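Local coordinates for protein glucose-6-phosphate dehydrogenase (Trypanosoma cruzi, PDB 5AQ1) that catalyses the NADP-dependent oxidation of glucose 6-phosphate, the entry step of the pentose phosphate pathway, at residues V301-V306 and L463-R468; Q219-T224 and T275-L280; E284-R287 and D293-D296. All blocks are in the same frame, centred on the assembly; numbering follows the deposited sequence.

Contact 1 (V301-V306 and L463-R468); sequences VLRQVV and LDAAWR
Ala465 points its single methyl at Leu302 and Arg303, where it sits against the bases of these two consecutive side chains. Its CB lies 3.8 Å from CB of Leu302, and CG of Arg303 comes alongside at 4.1 Å. The methyl thus meets the first side-chain atoms of both partners, and the contact illustrates how a small residue lets two backbones come close: the CA atoms of Arg303 and Ala465 are 5.7 Å apart. Leu302 has CG anti to its carbonyl carbon (chi1 -76°), and its branched end passes the alanine toward the following residue, with CD1 4.4 Å from the backbone N of Ala466. Arg303 is exposed and poorly ordered. A water joins the two backbones beside this apolar patch, donating to Leu302 O and to Ala465 O, each at 2.8 Å. On the same helix, flanking Ala465, Arg468 NE meets Asp464 OD2 at 2.9 Å in a salt bridge, on the syn side but well out of the carboxylate plane (29°), a pairing of residues four apart. Trp467 and Leu463 pack instead on helix 187-197. Within the C-terminal domain, the arrangement is a close approach made through an alanine of helix 460-479, which faces helix 291-302 beside a type I turn, Leu302 to Val305.

Contact 2 (Q219-T224 and T275-L280); sequences QNIIVT and TQILSL
Ile221 joins helix 221-226 to helix 264-282, and the contact between them is wholly apolar on the side-chain level. Its two branches divide the work. CG2 approaches the backbone end of Leu280, 3.9 Å from CB and 3.8 Å from the carbonyl O, whereas CD1 reaches over to 4.2 Å from Leu280 CD1 and to 4.3 Å from CG2 of Ile277, one turn earlier. With CG1 anti to the carbonyl carbon (chi1 -68°), the longer branch is the one carried toward Ile277. The side chains of Ile221 and Leu280 cross at about a right angle, a leucine-isoleucine meeting in which branches overlap without running alongside each other.

Both isoleucines also touch Ile376 of strand 373-380, so the two helices pack together upon the large mixed sheet of the C-terminal domain. Helix 264-282 also carries Asp268 and His273 of the glucose 6-phosphate pocket, and the side chain of Ile277 lies about 9 Å from the bound substrate.

The polar bonds do not link the two segments; some are internal to one, others go to outside partners. Thr224 OG1 donates to Asn220 O at 2.7 Å from above the carbonyl plane, and Thr224 N uses the same oxygen. Ser279 OG reaches Gln276 O at 2.6 Å, tilted only moderately from the carbonyl plane, and Leu280 N arrives at that oxygen from the same face. Leu280 O is bonded by Arg225, and Asn220 OD1 by the backbone of Lys413 in the third subunit.

Contact 3 (E284-R287 and D293-D296); sequences EKPR and DIRD
Arg287 begins its contact with helix 291-302 at the very root of its side chain, for CB lies 3.8 Å from OD2 of Asp293 and 3.9 Å from CG of the same carboxylate. From there CG stands anti to the carbonyl carbon (chi1 -69°), and the chain runs extended through CD to NE. The guanidinium passes the acids of helix 291-302 in its own chain without pairing: NH1 is still 5.2 Å from Asp293 OD1. Its tip serves another chain, with NH2 in a salt bridge to Glu297 of the fourth subunit. Asp293 OD2 has its own partner in Ser288 OG, a bond from the loop to the helix that probably helps steady the carboxylate. Before the arginine, Pro286 meets the helix through CB, 3.7 Å from Asp293 O, and through CG, beside Ile294 CG1 at 4.1 Å, the two side chains pointing the same way. A water links the backbones, accepting from Arg287 N at 3.0 Å and in reach of Asp293 O at 2.7 Å. Asp296 OD2 pairs across the subunit boundary with Arg287 of the fourth subunit. The arrangement is that of a short helix-loop-helix connection folded back on the first turns of its second helix, here with its charged side at a subunit interface of the tetramer.

The three contacts gather round helices 264-282 and 291-302. Contacts 1 and 3 lie near opposite ends of helix 291-302 and do not touch; contact 2 reaches both, through Thr275 and Ser279 against Leu302 and through Ile222 against Ile294. Contact 2 is the most central and wholly buried, and branched aliphatic side chains carry it. Contact 1, also largely buried but farther from the chain's centre, is made by small or proximal groups, with a water between carbonyls. Contact 3 is only partly buried; its charged groups engage neighbouring subunits, whereas contact 2 touches the third subunit yet stays apolar between its segments.

Contact 1 (V301-V306 and L463-R468)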
loop_
_atom_site.group_PDB
_atom_site.type_symbol
_atom_site.label_atom_id
_atom_site.label_comp_id
_atom_site.label_asym_id
_atom_site.label_seq_id
_atom_site.Cartn_x
_atom_site.Cartn_y
_atom_site.Cartn_z
ATOM N N VAL B 301 -5.453 -10.318 -18.995
ATOM C CA VAL B 301 -4.441 -10.904 -18.117
ATOM C C VAL B 301 -3.794 -12.153 -18.721
ATOM O O VAL B 301 -2.590 -12.366 -18.560
ATOM C CB VAL B 301 -4.985 -11.189 -16.687
ATOM C CG1 VAL B 301 -5.952 -12.366 -16.662
ATOM C CG2 VAL B 301 -3.836 -11.440 -15.721
ATOM N N LEU B 302 -4.573 -12.970 -19.421
ATOM C CA LEU B 302 -4.019 -14.168 -20.054
ATOM C C LEU B 302 -2.980 -13.827 -21.124
ATOM O O LEU B 302 -2.001 -14.557 -21.291
ATOM C CB LEU B 302 -5.123 -15.049 -20.650
ATOM C CG LEU B 302 -5.967 -15.884 -19.677
ATOM C CD1 LEU B 302 -6.899 -16.786 -20.467
ATOM C CD2 LEU B 302 -5.116 -16.717 -18.726
ATOM N N ARG B 303 -3.170 -12.708 -21.820
ATOM C CA ARG B 303 -2.192 -12.244 -22.808
ATOM C C ARG B 303 -0.891 -11.731 -22.168
ATOM O O ARG B 303 0.107 -11.539 -22.862
ATOM C CB ARG B 303 -2.809 -11.177 -23.721
ATOM C CG ARG B 303 -3.841 -11.742 -24.688
ATOM C CD ARG B 303 -4.461 -10.676 -25.580
ATOM N NE ARG B 303 -3.522 -10.155 -26.584
ATOM C CZ ARG B 303 -2.992 -8.926 -26.604
ATOM N NH1 ARG B 303 -3.284 -8.020 -25.670
ATOM N NH2 ARG B 303 -2.154 -8.590 -27.583
ATOM N N GLN B 304 -0.908 -11.517 -20.852
ATOM C CA GLN B 304 0.275 -11.097 -20.098
ATOM C C GLN B 304 0.993 -12.254 -19.400
ATOM O O GLN B 304 2.012 -12.042 -18.752
ATOM C CB GLN B 304 -0.129 -10.054 -19.061
ATOM C CG GLN B 304 -0.712 -8.795 -19.675
ATOM C CD GLN B 304 -1.253 -7.833 -18.644
ATOM O OE1 GLN B 304 -1.177 -8.079 -17.441
ATOM N NE2 GLN B 304 -1.811 -6.730 -19.109
ATOM N N VAL B 305 0.458 -13.468 -19.511
ATOM C CA VAL B 305 1.103 -14.644 -18.933
ATOM C C VAL B 305 2.261 -15.066 -19.829
ATOM O O VAL B 305 2.100 -15.185 -21.040
ATOM C CB VAL B 305 0.120 -15.818 -18.777
ATOM C CG1 VAL B 305 0.837 -17.060 -18.264
ATOM C CG2 VAL B 305 -1.018 -15.442 -17.836
ATOM N N VAL B 306 3.425 -15.294 -19.228
ATOM C CA VAL B 306 4.596 -15.749 -19.970
ATOM C C VAL B 306 4.394 -17.224 -20.329
ATOM O O VAL B 306 4.077 -18.033 -19.450
ATOM C CB VAL B 306 5.890 -15.584 -19.147
ATOM C CG1 VAL B 306 7.085 -16.157 -19.896
ATOM C CG2 VAL B 306 6.121 -14.117 -18.808
ATOM N N LEU B 463 -9.941 -18.142 -25.617
ATOM C CA LEU B 463 -9.442 -19.469 -25.967
ATOM C C LEU B 463 -8.046 -19.409 -26.602
ATOM O O LEU B 463 -7.158 -20.175 -26.228
ATOM C CB LEU B 463 -10.418 -20.138 -26.934
ATOM C CG LEU B 463 -10.226 -21.620 -27.249
ATOM C CD1 LEU B 463 -10.533 -22.526 -26.061
ATOM C CD2 LEU B 463 -11.119 -21.946 -28.430
ATOM N N ASP B 464 -7.878 -18.501 -27.563
ATOM C CA ASP B 464 -6.593 -18.264 -28.234
ATOM C C ASP B 464 -5.475 -17.897 -27.251
ATOM O O ASP B 464 -4.353 -18.383 -27.374
ATOM C CB ASP B 464 -6.739 -17.147 -29.279
ATOM C CG ASP B 464 -5.423 -16.820 -29.984
ATOM O OD1 ASP B 464 -4.978 -17.624 -30.825
ATOM O OD2 ASP B 464 -4.834 -15.757 -29.703
ATOM N N ALA B 465 -5.783 -17.028 -26.292
ATOM C CA ALA B 465 -4.810 -16.605 -25.287
ATOM C C ALA B 465 -4.326 -17.783 -24.442
ATOM O O ALA B 465 -3.143 -17.868 -24.102
ATOM C CB ALA B 465 -5.404 -15.526 -24.397
ATOM N N ALA B 466 -5.241 -18.697 -24.124
ATOM C CA ALA B 466 -4.904 -19.883 -23.340
ATOM C C ALA B 466 -3.973 -20.824 -24.104
ATOM O O ALA B 466 -2.993 -21.310 -23.543
ATOM C CB ALA B 466 -6.162 -20.617 -22.911
ATOM N N TRP B 467 -4.262 -21.069 -25.383
ATOM C CA TRP B 467 -3.423 -21.959 -26.191
ATOM C C TRP B 467 -2.000 -21.433 -26.369
ATOM O O TRP B 467 -1.051 -22.214 -26.432
ATOM C CB TRP B 467 -4.051 -22.226 -27.563
ATOM C CG TRP B 467 -5.097 -23.298 -27.537
ATOM C CD1 TRP B 467 -6.409 -23.175 -27.887
ATOM C CD2 TRP B 467 -4.918 -24.660 -27.129
ATOM N NE1 TRP B 467 -7.058 -24.372 -27.727
ATOM C CE2 TRP B 467 -6.166 -25.302 -27.262
ATOM C CE3 TRP B 467 -3.824 -25.398 -26.661
ATOM C CZ2 TRP B 467 -6.354 -26.648 -26.947
ATOM C CZ3 TRP B 467 -4.009 -26.733 -26.349
ATOM C CH2 TRP B 467 -5.266 -27.346 -26.494
ATOM N N ARG B 468 -1.854 -20.116 -26.449
ATOM C CA ARG B 468 -0.541 -19.504 -26.631
ATOM C C ARG B 468 0.369 -19.704 -25.419
ATOM O O ARG B 468 1.591 -19.745 -25.553
ATOM C CB ARG B 468 -0.685 -18.018 -26.973
ATOM C CG ARG B 468 -1.120 -17.803 -28.414
ATOM C CD ARG B 468 -1.498 -16.363 -28.710
ATOM N NE ARG B 468 -2.040 -16.250 -30.064
ATOM C CZ ARG B 468 -1.323 -15.987 -31.156
ATOM N NH1 ARG B 468 -0.013 -15.764 -31.091
ATOM N NH2 ARG B 468 -1.938 -15.928 -32.330
HETATM O O HOH W 1 -1.519 -15.606 -23.837
#

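Contact 2 (Q219-T224 and T275-L280)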
loop_
_atom_site.group_PDB
_atom_site.type_symbol
_atom_site.label_atom_id
_atom_site.label_comp_id
_atom_site.label_asym_id
_atom_site.label_seq_id
_atom_site.Cartn_x
_atom_site.Cartn_y
_atom_site.Cartn_z
ATOM N N GLN B 219 -17.199 -19.934 -9.180
ATOM C CA GLN B 219 -18.117 -18.798 -9.370
ATOM C C GLN B 219 -17.951 -17.710 -8.302
ATOM O O GLN B 219 -18.220 -16.533 -8.557
ATOM C CB GLN B 219 -19.575 -19.269 -9.376
ATOM C CG GLN B 219 -19.963 -20.097 -10.592
ATOM C CD GLN B 219 -21.449 -20.410 -10.639
ATOM O OE1 GLN B 219 -21.973 -21.128 -9.783
ATOM N NE2 GLN B 219 -22.138 -19.871 -11.645
ATOM N N ASN B 220 -17.508 -18.105 -7.111
ATOM C CA ASN B 220 -17.349 -17.178 -6.004
ATOM C C ASN B 220 -16.029 -16.399 -6.014
ATOM O O ASN B 220 -15.851 -15.483 -5.207
ATOM C CB ASN B 220 -17.483 -17.934 -4.679
ATOM C CG ASN B 220 -17.684 -17.006 -3.493
ATOM O OD1 ASN B 220 -18.398 -16.007 -3.591
ATOM N ND2 ASN B 220 -17.057 -17.330 -2.368
ATOM N N ILE B 221 -15.105 -16.755 -6.906
ATOM C CA ILE B 221 -13.789 -16.109 -6.938
ATOM C C ILE B 221 -13.925 -14.604 -7.158
ATOM O O ILE B 221 -13.357 -13.806 -6.415
ATOM C CB ILE B 221 -12.878 -16.705 -8.032
ATOM C CG1 ILE B 221 -12.495 -18.143 -7.675
ATOM C CG2 ILE B 221 -11.612 -15.871 -8.191
ATOM C CD1 ILE B 221 -11.888 -18.916 -8.826
ATOM N N ILE B 222 -14.679 -14.234 -8.186
ATOM C CA ILE B 222 -14.880 -12.833 -8.544
ATOM C C ILE B 222 -15.499 -12.021 -7.399
ATOM O O ILE B 222 -15.096 -10.884 -7.165
ATOM C CB ILE B 222 -15.727 -12.703 -9.832
ATOM C CG1 ILE B 222 -15.733 -11.262 -10.334
ATOM C CG2 ILE B 222 -17.155 -13.195 -9.614
ATOM C CD1 ILE B 222 -16.243 -11.128 -11.752
ATOM N N VAL B 223 -16.451 -12.613 -6.676
ATOM C CA VAL B 223 -17.103 -11.939 -5.550
ATOM C C VAL B 223 -16.129 -11.798 -4.380
ATOM O O VAL B 223 -16.057 -10.751 -3.735
ATOM C CB VAL B 223 -18.357 -12.704 -5.062
ATOM C CG1 VAL B 223 -19.024 -11.966 -3.906
ATOM C CG2 VAL B 223 -19.346 -12.899 -6.202
ATOM N N THR B 224 -15.395 -12.869 -4.104
ATOM C CA THR B 224 -14.414 -12.883 -3.029
ATOM C C THR B 224 -13.376 -11.777 -3.208
ATOM O O THR B 224 -13.016 -11.090 -2.247
ATOM C CB THR B 224 -13.705 -14.249 -2.972
ATOM O OG1 THR B 224 -14.678 -15.278 -2.763
ATOM C CG2 THR B 224 -12.685 -14.288 -1.853
ATOM N N THR B 275 -6.498 -22.858 -16.168
ATOM C CA THR B 275 -6.216 -21.556 -16.766
ATOM C C THR B 275 -7.404 -20.608 -16.587
ATOM O O THR B 275 -7.221 -19.408 -16.403
ATOM C CB THR B 275 -5.861 -21.691 -18.260
ATOM O OG1 THR B 275 -4.717 -22.538 -18.399
ATOM C CG2 THR B 275 -5.553 -20.326 -18.883
ATOM N N GLN B 276 -8.620 -21.144 -16.639
ATOM C CA GLN B 276 -9.818 -20.356 -16.336
ATOM C C GLN B 276 -9.757 -19.830 -14.905
ATOM O O GLN B 276 -9.981 -18.643 -14.656
ATOM C CB GLN B 276 -11.086 -21.195 -16.525
ATOM C CG GLN B 276 -11.569 -21.280 -17.962
ATOM C CD GLN B 276 -12.078 -19.957 -18.492
ATOM O OE1 GLN B 276 -12.431 -19.057 -17.725
ATOM N NE2 GLN B 276 -12.123 -19.828 -19.813
ATOM N N ILE B 277 -9.452 -20.726 -13.971
ATOM C CA ILE B 277 -9.270 -20.349 -12.572
ATOM C C ILE B 277 -8.141 -19.325 -12.447
ATOM O O ILE B 277 -8.287 -18.324 -11.749
ATOM C CB ILE B 277 -8.999 -21.585 -11.684
ATOM C CG1 ILE B 277 -10.283 -22.408 -11.539
ATOM C CG2 ILE B 277 -8.497 -21.173 -10.308
ATOM C CD1 ILE B 277 -10.067 -23.813 -11.027
ATOM N N LEU B 278 -7.030 -19.572 -13.137
ATOM C CA LEU B 278 -5.901 -18.641 -13.139
ATOM C C LEU B 278 -6.339 -17.235 -13.537
ATOM O O LEU B 278 -5.975 -16.259 -12.878
ATOM C CB LEU B 278 -4.798 -19.120 -14.088
ATOM C CG LEU B 278 -3.620 -18.168 -14.313
ATOM C CD1 LEU B 278 -2.893 -17.873 -13.008
ATOM C CD2 LEU B 278 -2.661 -18.755 -15.335
ATOM N N SER B 279 -7.128 -17.146 -14.607
ATOM C CA SER B 279 -7.562 -15.856 -15.140
ATOM C C SER B 279 -8.455 -15.112 -14.157
ATOM O O SER B 279 -8.345 -13.897 -14.014
ATOM C CB SER B 279 -8.286 -16.029 -16.477
ATOM O OG SER B 279 -9.559 -16.627 -16.301
ATOM N N LEU B 280 -9.332 -15.840 -13.473
ATOM C CA LEU B 280 -10.201 -15.233 -12.467
ATOM C C LEU B 280 -9.412 -14.725 -11.258
ATOM O O LEU B 280 -9.752 -13.687 -10.688
ATOM C CB LEU B 280 -11.270 -16.226 -12.015
ATOM C CG LEU B 280 -12.303 -16.604 -13.079
ATOM C CD1 LEU B 280 -13.094 -17.826 -12.647
ATOM C CD2 LEU B 280 -13.239 -15.441 -13.369
#

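Contact 3 (E284-R287 and D293-D296)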
loop_
_atom_site.group_PDB
_atom_site.type_symbol
_atom_site.label_atom_id
_atom_site.label_comp_id
_atom_site.label_asym_id
_atom_site.label_seq_id
_atom_site.Cartn_x
_atom_site.Cartn_y
_atom_site.Cartn_z
ATOM N N GLU B 284 -7.636 -7.956 -13.568
ATOM C CA GLU B 284 -7.925 -6.696 -12.896
ATOM C C GLU B 284 -9.415 -6.598 -12.584
ATOM O O GLU B 284 -10.225 -7.365 -13.107
ATOM C CB GLU B 284 -7.500 -5.507 -13.762
ATOM C CG GLU B 284 -5.998 -5.390 -13.967
ATOM C CD GLU B 284 -5.256 -5.083 -12.682
ATOM O OE1 GLU B 284 -5.750 -4.240 -11.897
ATOM O OE2 GLU B 284 -4.187 -5.687 -12.453
ATOM N N LYS B 285 -9.766 -5.654 -11.718
ATOM C CA LYS B 285 -11.160 -5.372 -11.427
ATOM C C LYS B 285 -11.847 -4.925 -12.720
ATOM O O LYS B 285 -11.366 -4.008 -13.390
ATOM C CB LYS B 285 -11.274 -4.285 -10.366
ATOM C CG LYS B 285 -12.704 -3.977 -9.961
ATOM C CD LYS B 285 -12.776 -2.793 -9.014
ATOM C CE LYS B 285 -12.236 -3.138 -7.639
ATOM N NZ LYS B 285 -12.527 -2.048 -6.673
ATOM N N PRO B 286 -12.960 -5.583 -13.087
ATOM C CA PRO B 286 -13.638 -5.229 -14.330
ATOM C C PRO B 286 -14.410 -3.925 -14.232
ATOM O O PRO B 286 -14.751 -3.478 -13.137
ATOM C CB PRO B 286 -14.582 -6.412 -14.567
ATOM C CG PRO B 286 -14.856 -6.955 -13.210
ATOM C CD PRO B 286 -13.604 -6.725 -12.411
ATOM N N ARG B 287 -14.675 -3.332 -15.391
ATOM C CA ARG B 287 -15.333 -2.035 -15.486
ATOM C C ARG B 287 -16.768 -2.093 -14.987
ATOM O O ARG B 287 -17.300 -1.097 -14.507
ATOM C CB ARG B 287 -15.289 -1.534 -16.933
ATOM C CG ARG B 287 -13.889 -1.161 -17.389
ATOM C CD ARG B 287 -13.818 -0.909 -18.884
ATOM N NE ARG B 287 -12.457 -0.591 -19.309
ATOM C CZ ARG B 287 -12.048 -0.528 -20.574
ATOM N NH1 ARG B 287 -12.890 -0.758 -21.572
ATOM N NH2 ARG B 287 -10.782 -0.234 -20.844
ATOM N N ASP B 293 -17.413 -7.061 -20.060
ATOM C CA ASP B 293 -16.454 -6.367 -19.203
ATOM C C ASP B 293 -15.617 -7.361 -18.397
ATOM O O ASP B 293 -14.422 -7.149 -18.198
ATOM C CB ASP B 293 -17.157 -5.375 -18.270
ATOM C CG ASP B 293 -17.490 -4.060 -18.953
ATOM O OD1 ASP B 293 -16.897 -3.762 -20.006
ATOM O OD2 ASP B 293 -18.337 -3.307 -18.428
ATOM N N ILE B 294 -16.245 -8.446 -17.946
ATOM C CA ILE B 294 -15.541 -9.491 -17.198
ATOM C C ILE B 294 -14.624 -10.304 -18.118
ATOM O O ILE B 294 -13.459 -10.529 -17.800
ATOM C CB ILE B 294 -16.525 -10.417 -16.454
ATOM C CG1 ILE B 294 -17.210 -9.641 -15.320
ATOM C CG2 ILE B 294 -15.801 -11.626 -15.884
ATOM C CD1 ILE B 294 -18.429 -10.323 -14.733
ATOM N N ARG B 295 -15.145 -10.722 -19.263
ATOM C CA ARG B 295 -14.362 -11.500 -20.220
ATOM C C ARG B 295 -13.186 -10.723 -20.805
ATOM O O ARG B 295 -12.134 -11.301 -21.069
ATOM C CB ARG B 295 -15.249 -11.994 -21.352
ATOM C CG ARG B 295 -15.992 -13.282 -21.040
ATOM C CD ARG B 295 -17.220 -13.392 -21.924
ATOM N NE ARG B 295 -17.253 -14.627 -22.696
ATOM C CZ ARG B 295 -17.897 -14.784 -23.853
ATOM N NH1 ARG B 295 -18.575 -13.780 -24.408
ATOM N NH2 ARG B 295 -17.861 -15.958 -24.465
ATOM N N ASP B 296 -13.371 -9.421 -21.018
ATOM C CA ASP B 296 -12.276 -8.551 -21.448
ATOM C C ASP B 296 -11.096 -8.645 -20.484
ATOM O O ASP B 296 -9.957 -8.796 -20.915
ATOM C CB ASP B 296 -12.735 -7.089 -21.555
ATOM C CG ASP B 296 -13.466 -6.783 -22.861
ATOM O OD1 ASP B 296 -13.771 -7.713 -23.635
ATOM O OD2 ASP B 296 -13.737 -5.591 -23.106
HETATM O O HOH W 2 -13.543 -4.606 -17.806
#